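PDB 7A0M: TSC1 N-terminal domain from Chaetomium thermophilum, which probably binds phosphoinositides of the lysosomal membrane, helping to bring the TSC complex there to restrain mTORC1 signalling. Local coordinates for residues B[239-242]-B[243-246]; B[115-118]-B[119-122]; B[220-223]-B[224-227]. All coordinates share one frame; numbering follows the deposited sequence.

Contact 1 (B[239-242]-B[243-246]); sequences DEST and FTVN
Ser241 OG turns to the backbone amides of Phe243 and Thr244 and caps the start of helix 242-255. The hydroxyl is swung away from its own backbone N (chi1 171°), which turns OG back over the first turn. There OG accepts two weak bonds, from Thr244 N at 3.4 Å and from Phe243 N at the same length. The first is fairly straight at 165°, the second strongly bent. This is an N-cap, with a serine side chain standing in for the carbonyls that the first amides of a helix lack. Asp316 supports the cap from outside: its carboxylate is bonded to Ser241 OG and to Phe243 N. The regular helical pattern starts at once, with Val245 N bonded to Ser241 O at 3.1 Å and Asn246 N to Thr242 O.

Thr244 stands alongside the cap residue. Its OG1 lies 3.4 Å from Ser241 CB, and the same hydroxyl is bonded to Asn203. Its other branch, the methyl CG2, comes 3.6 Å from Asp239 OD2, and the two side chains cross at about a right angle. That carboxylate takes its polar partners elsewhere: Ser235 bonds OD2, and Arg202 forms a salt bridge with OD1. Val245 turns its CG2 branch back over the loop, 3.3 Å from Ser241 O and 3.5 Å from Asp239 O.

The contact joins the short loop after helix 228-238 to the first turn of helix 242-255. Val245 packs on Leu236 of the first helix. Thr244 touches Arg202 and Phe243 touches Asn203, both on helix 199-214, so three successive helices meet at this corner.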
# COMPACT_ATOMS: atom_id res chain seq x y z
N ASP B 239 -1.34 9.12 -30.80
CA ASP B 239 -0.52 8.16 -31.52
C ASP B 239 -0.94 6.73 -31.19
O ASP B 239 -1.39 6.43 -30.09
CB ASP B 239 0.96 8.37 -31.19
CG ASP B 239 1.54 9.59 -31.86
OD1 ASP B 239 0.99 10.02 -32.90
OD2 ASP B 239 2.56 10.13 -31.37
N GLU B 240 -0.78 5.85 -32.18
CA GLU B 240 -1.27 4.48 -32.08
C GLU B 240 -0.16 3.44 -32.08
O GLU B 240 -0.45 2.25 -32.00
CB GLU B 240 -2.26 4.20 -33.22
CG GLU B 240 -3.44 5.16 -33.25
CD GLU B 240 -4.37 4.93 -34.42
OE1 GLU B 240 -4.06 4.06 -35.26
OE2 GLU B 240 -5.40 5.62 -34.50
N SER B 241 1.10 3.86 -32.18
CA SER B 241 2.23 2.95 -32.07
C SER B 241 2.58 2.75 -30.60
O SER B 241 2.80 3.72 -29.87
CB SER B 241 3.44 3.49 -32.84
OG SER B 241 4.59 2.71 -32.58
N THR B 242 2.62 1.48 -30.18
CA THR B 242 3.00 1.18 -28.80
C THR B 242 4.39 1.71 -28.48
O THR B 242 4.65 2.17 -27.37
CB THR B 242 2.93 -0.33 -28.55
OG1 THR B 242 1.67 -0.83 -29.01
CG2 THR B 242 3.08 -0.64 -27.07
N PHE B 243 5.30 1.64 -29.46
CA PHE B 243 6.67 2.12 -29.24
C PHE B 243 6.71 3.63 -29.06
O PHE B 243 7.40 4.13 -28.16
CB PHE B 243 7.55 1.69 -30.41
CG PHE B 243 9.01 1.99 -30.21
CD1 PHE B 243 9.81 1.16 -29.45
CD2 PHE B 243 9.58 3.11 -30.81
CE1 PHE B 243 11.16 1.44 -29.27
CE2 PHE B 243 10.92 3.39 -30.63
CZ PHE B 243 11.71 2.56 -29.86
N THR B 244 5.98 4.37 -29.90
CA THR B 244 6.00 5.83 -29.81
C THR B 244 5.41 6.31 -28.49
O THR B 244 6.00 7.15 -27.81
CB THR B 244 5.23 6.43 -30.99
OG1 THR B 244 5.74 5.89 -32.22
CG2 THR B 244 5.39 7.94 -31.00
N VAL B 245 4.24 5.79 -28.12
CA VAL B 245 3.58 6.22 -26.90
C VAL B 245 4.43 5.88 -25.68
O VAL B 245 4.48 6.65 -24.71
CB VAL B 245 2.18 5.59 -26.80
CG1 VAL B 245 1.51 5.94 -25.49
CG2 VAL B 245 1.32 6.03 -27.98
N ASN B 246 5.11 4.74 -25.71
CA ASN B 246 5.97 4.36 -24.58
C ASN B 246 7.14 5.32 -24.44
O ASN B 246 7.52 5.68 -23.32
CB ASN B 246 6.46 2.93 -24.76
CG ASN B 246 7.18 2.41 -23.52
OD1 ASN B 246 6.56 2.21 -22.47
ND2 ASN B 246 8.48 2.18 -23.65

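Contact 2 (B[115-118]-B[119-122]); sequences RSFM and DFTL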
# COMPACT_ATOMS: atom_id res chain seq x y z
N ARG B 115 37.43 16.27 -31.92
CA ARG B 115 37.65 16.86 -30.60
C ARG B 115 37.96 18.35 -30.70
O ARG B 115 37.50 19.14 -29.87
CB ARG B 115 38.77 16.12 -29.88
CG ARG B 115 38.46 14.67 -29.55
CD ARG B 115 39.62 14.00 -28.84
NE ARG B 115 39.34 12.60 -28.54
CZ ARG B 115 40.20 11.76 -27.98
NH1 ARG B 115 41.42 12.17 -27.66
NH2 ARG B 115 39.85 10.50 -27.74
N SER B 116 38.73 18.75 -31.71
CA SER B 116 39.07 20.16 -31.87
C SER B 116 37.83 21.00 -32.16
O SER B 116 37.67 22.10 -31.62
CB SER B 116 40.10 20.35 -32.98
OG SER B 116 40.46 21.71 -33.12
N PHE B 117 36.93 20.49 -33.01
CA PHE B 117 35.70 21.21 -33.29
C PHE B 117 34.77 21.22 -32.08
O PHE B 117 34.03 22.19 -31.88
CB PHE B 117 34.99 20.59 -34.49
CG PHE B 117 33.75 21.33 -34.91
CD1 PHE B 117 33.83 22.50 -35.64
CD2 PHE B 117 32.49 20.84 -34.57
CE1 PHE B 117 32.69 23.18 -36.03
CE2 PHE B 117 31.35 21.52 -34.95
CZ PHE B 117 31.45 22.68 -35.68
N MSE B 118 34.81 20.17 -31.27
CA MSE B 118 34.00 20.11 -30.06
C MSE B 118 34.51 21.12 -29.04
O MSE B 118 33.72 21.83 -28.41
CB MSE B 118 34.01 18.71 -29.46
CG MSE B 118 33.06 18.54 -28.30
SE MSE B 118 31.22 18.89 -28.83
CE MSE B 118 30.53 19.54 -27.13
N ASP B 119 35.83 21.18 -28.87
CA ASP B 119 36.42 22.16 -27.97
C ASP B 119 36.18 23.58 -28.48
O ASP B 119 35.96 24.50 -27.69
CB ASP B 119 37.91 21.89 -27.80
CG ASP B 119 38.18 20.62 -27.02
OD1 ASP B 119 37.42 20.33 -26.07
OD2 ASP B 119 39.16 19.91 -27.35
N PHE B 120 36.23 23.77 -29.81
CA PHE B 120 35.84 25.06 -30.38
C PHE B 120 34.40 25.39 -30.02
O PHE B 120 34.08 26.54 -29.68
CB PHE B 120 36.03 25.04 -31.89
CG PHE B 120 35.67 26.34 -32.57
CD1 PHE B 120 36.13 27.55 -32.08
CD2 PHE B 120 34.87 26.34 -33.70
CE1 PHE B 120 35.80 28.74 -32.70
CE2 PHE B 120 34.53 27.53 -34.33
CZ PHE B 120 35.00 28.72 -33.83
N THR B 121 33.50 24.40 -30.10
CA THR B 121 32.12 24.62 -29.71
C THR B 121 32.01 24.97 -28.23
O THR B 121 31.25 25.87 -27.85
CB THR B 121 31.29 23.38 -30.03
OG1 THR B 121 31.33 23.12 -31.44
CG2 THR B 121 29.84 23.57 -29.60
N LEU B 122 32.76 24.26 -27.38
CA LEU B 122 32.71 24.53 -25.94
C LEU B 122 33.25 25.91 -25.61
O LEU B 122 32.74 26.58 -24.71
CB LEU B 122 33.47 23.44 -25.18
CG LEU B 122 32.86 22.04 -25.24
CD1 LEU B 122 33.82 21.01 -24.66
CD2 LEU B 122 31.52 22.01 -24.52
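Thr121 grips Phe117 O twice, one turn along the same helix. Its OG1 donates to that carbonyl oxygen at 2.9 Å, and its backbone N does so at the same length. The two donors arrive from opposite faces of the carbonyl plane. The hydroxyl is set beside its own backbone N (chi1 -61°), and this folds it back onto the preceding turn. OG1 also sits 3.8 Å above one face of the Phe117 ring, offset toward its rim. Phe117 CD1 comes to the edge of the Phe120 ring, 4.4 Å from Phe120 CD2. On another side of the helix Met118, a selenomethionine, bends at chi2 (60°) and lays its CE 3.7 Å from Leu122 CD2.

Trp96 of helix 89-105 holds both partners, since its ring stacks with Phe117 and its NE1 is bonded to Thr121 OG1. A valine in place of Thr121 would probably leave the indole N-H without its mate and Phe117 O with one donor fewer. A threonine hydroxyl bonded back to the carbonyl four residues earlier is a familiar feature of alpha-helices; here it lies in helix 113-125, with helices 69-81, 89-105 and 168-183 of the all-helical domain around it.

Contact 3 (B[220-223]-B[224-227]); sequences LYLI and LQTP
Tyr221 O accepts from Leu224 N at 3.2 Å. The N-H points almost straight at the oxygen (171°), but the donor stands above the carbonyl plane, 45° out of it. This i to i+3 bond marks a short 3-10 turn, and Ile223 N makes the same kind of bond to Leu220 O. The pattern then fades. Gln225 N reaches Leu222 O at 3.1 Å and Thr226 N reaches Ile223 O at 3.4 Å, and both bonds are weak. By Thr226 the backbone has become extended (phi -145°), and the chain straightens toward helix 228-238.

Side chains leave the 3-10 turn in different directions. Leu222 and Gln225 cross obliquely, and the only close approach of their ends is Leu222 CD2 to Gln225 OE1 at 4.1 Å. Leu224 folds its CG back to 3.8 Å from Tyr221 O, the carbonyl that its own N-H uses. Its CD2 also lies 4.3 Å from Ile223 CG2.

The loop between helices 199-214 and 228-238 packs on helices 185-196 and 228-238. Lys186 of helix 185-196 bonds Gln225 O. Ile223 reaches Met189 of that helix and Ile232 of helix 228-238, while Leu224 meets Phe229 and the loop residue Phe259.

Ile223 and Thr226 close the turn. Ile223 CG1, anti to the backbone N, meets the threonine methyl. Thr226 CG2 lies 3.9 Å from that CG1 and 3.1 Å from Ile223 O.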
# COMPACT_ATOMS: atom_id res chain seq x y z
N LEU B 220 14.56 22.72 -16.31
CA LEU B 220 13.65 21.85 -17.06
C LEU B 220 12.20 22.30 -16.96
O LEU B 220 11.39 21.92 -17.81
CB LEU B 220 13.78 20.40 -16.58
CG LEU B 220 14.95 19.62 -17.17
CD1 LEU B 220 15.00 18.21 -16.61
CD2 LEU B 220 14.85 19.60 -18.69
N TYR B 221 11.85 23.10 -15.94
CA TYR B 221 10.50 23.62 -15.83
C TYR B 221 10.14 24.55 -16.98
O TYR B 221 8.95 24.80 -17.21
CB TYR B 221 10.32 24.36 -14.50
CG TYR B 221 11.32 25.47 -14.28
CD1 TYR B 221 11.09 26.75 -14.77
CD2 TYR B 221 12.50 25.25 -13.58
CE1 TYR B 221 11.99 27.77 -14.57
CE2 TYR B 221 13.42 26.26 -13.38
CZ TYR B 221 13.16 27.52 -13.88
OH TYR B 221 14.07 28.54 -13.68
N LEU B 222 11.13 25.06 -17.71
CA LEU B 222 10.87 25.92 -18.86
C LEU B 222 10.14 25.20 -19.99
O LEU B 222 9.70 25.86 -20.94
CB LEU B 222 12.18 26.51 -19.38
CG LEU B 222 12.90 27.51 -18.48
CD1 LEU B 222 14.19 27.99 -19.12
CD2 LEU B 222 12.00 28.68 -18.13
N ILE B 223 10.01 23.87 -19.91
CA ILE B 223 9.26 23.13 -20.92
C ILE B 223 7.78 23.50 -20.91
O ILE B 223 7.08 23.26 -21.89
CB ILE B 223 9.46 21.62 -20.72
CG1 ILE B 223 9.04 20.85 -21.98
CG2 ILE B 223 8.68 21.13 -19.51
CD1 ILE B 223 9.21 19.36 -21.87
N LEU B 224 7.29 24.07 -19.81
CA LEU B 224 5.89 24.48 -19.77
C LEU B 224 5.68 25.79 -20.54
O LEU B 224 4.59 26.02 -21.07
CB LEU B 224 5.42 24.63 -18.33
CG LEU B 224 5.44 23.33 -17.53
CD1 LEU B 224 4.82 23.54 -16.17
CD2 LEU B 224 4.72 22.23 -18.28
N GLN B 225 6.71 26.63 -20.60
CA GLN B 225 6.68 27.85 -21.41
C GLN B 225 7.10 27.59 -22.85
O GLN B 225 7.58 28.51 -23.53
CB GLN B 225 7.56 28.92 -20.76
CG GLN B 225 7.04 29.37 -19.41
CD GLN B 225 7.98 30.32 -18.70
OE1 GLN B 225 8.79 30.99 -19.32
NE2 GLN B 225 7.86 30.37 -17.37
N THR B 226 6.94 26.36 -23.33
CA THR B 226 7.27 25.94 -24.68
C THR B 226 6.24 24.91 -25.11
O THR B 226 5.67 24.21 -24.27
CB THR B 226 8.70 25.35 -24.78
OG1 THR B 226 9.19 25.50 -26.11
CG2 THR B 226 8.71 23.87 -24.43
N PRO B 227 5.94 24.83 -26.41
CA PRO B 227 4.89 23.90 -26.87
C PRO B 227 5.24 22.43 -26.78
O PRO B 227 4.40 21.59 -27.13
CB PRO B 227 4.67 24.32 -28.34
CG PRO B 227 5.95 24.99 -28.73
CD PRO B 227 6.44 25.68 -27.51

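Along the chain contact 2 comes first, then contact 3, then contact 1. Contact 2 lies within helix 113-125. Contact 3 is in the loop that leads into helix 228-238, and contact 1 starts as that helix ends. These two thus frame one helix of the Hamartin family region. Their centres are 23 Å apart, and their nearest atoms about 12 Å. Contact 2 lies 29 Å from contact 3 and 37 Å from contact 1, between centres, and contacts 1 and 2 are on opposite sides of the chain's centre. None touches another. They are separate local features of one elongated, strand-free helical domain: a helix interior, a 3-10 connection and a capped start.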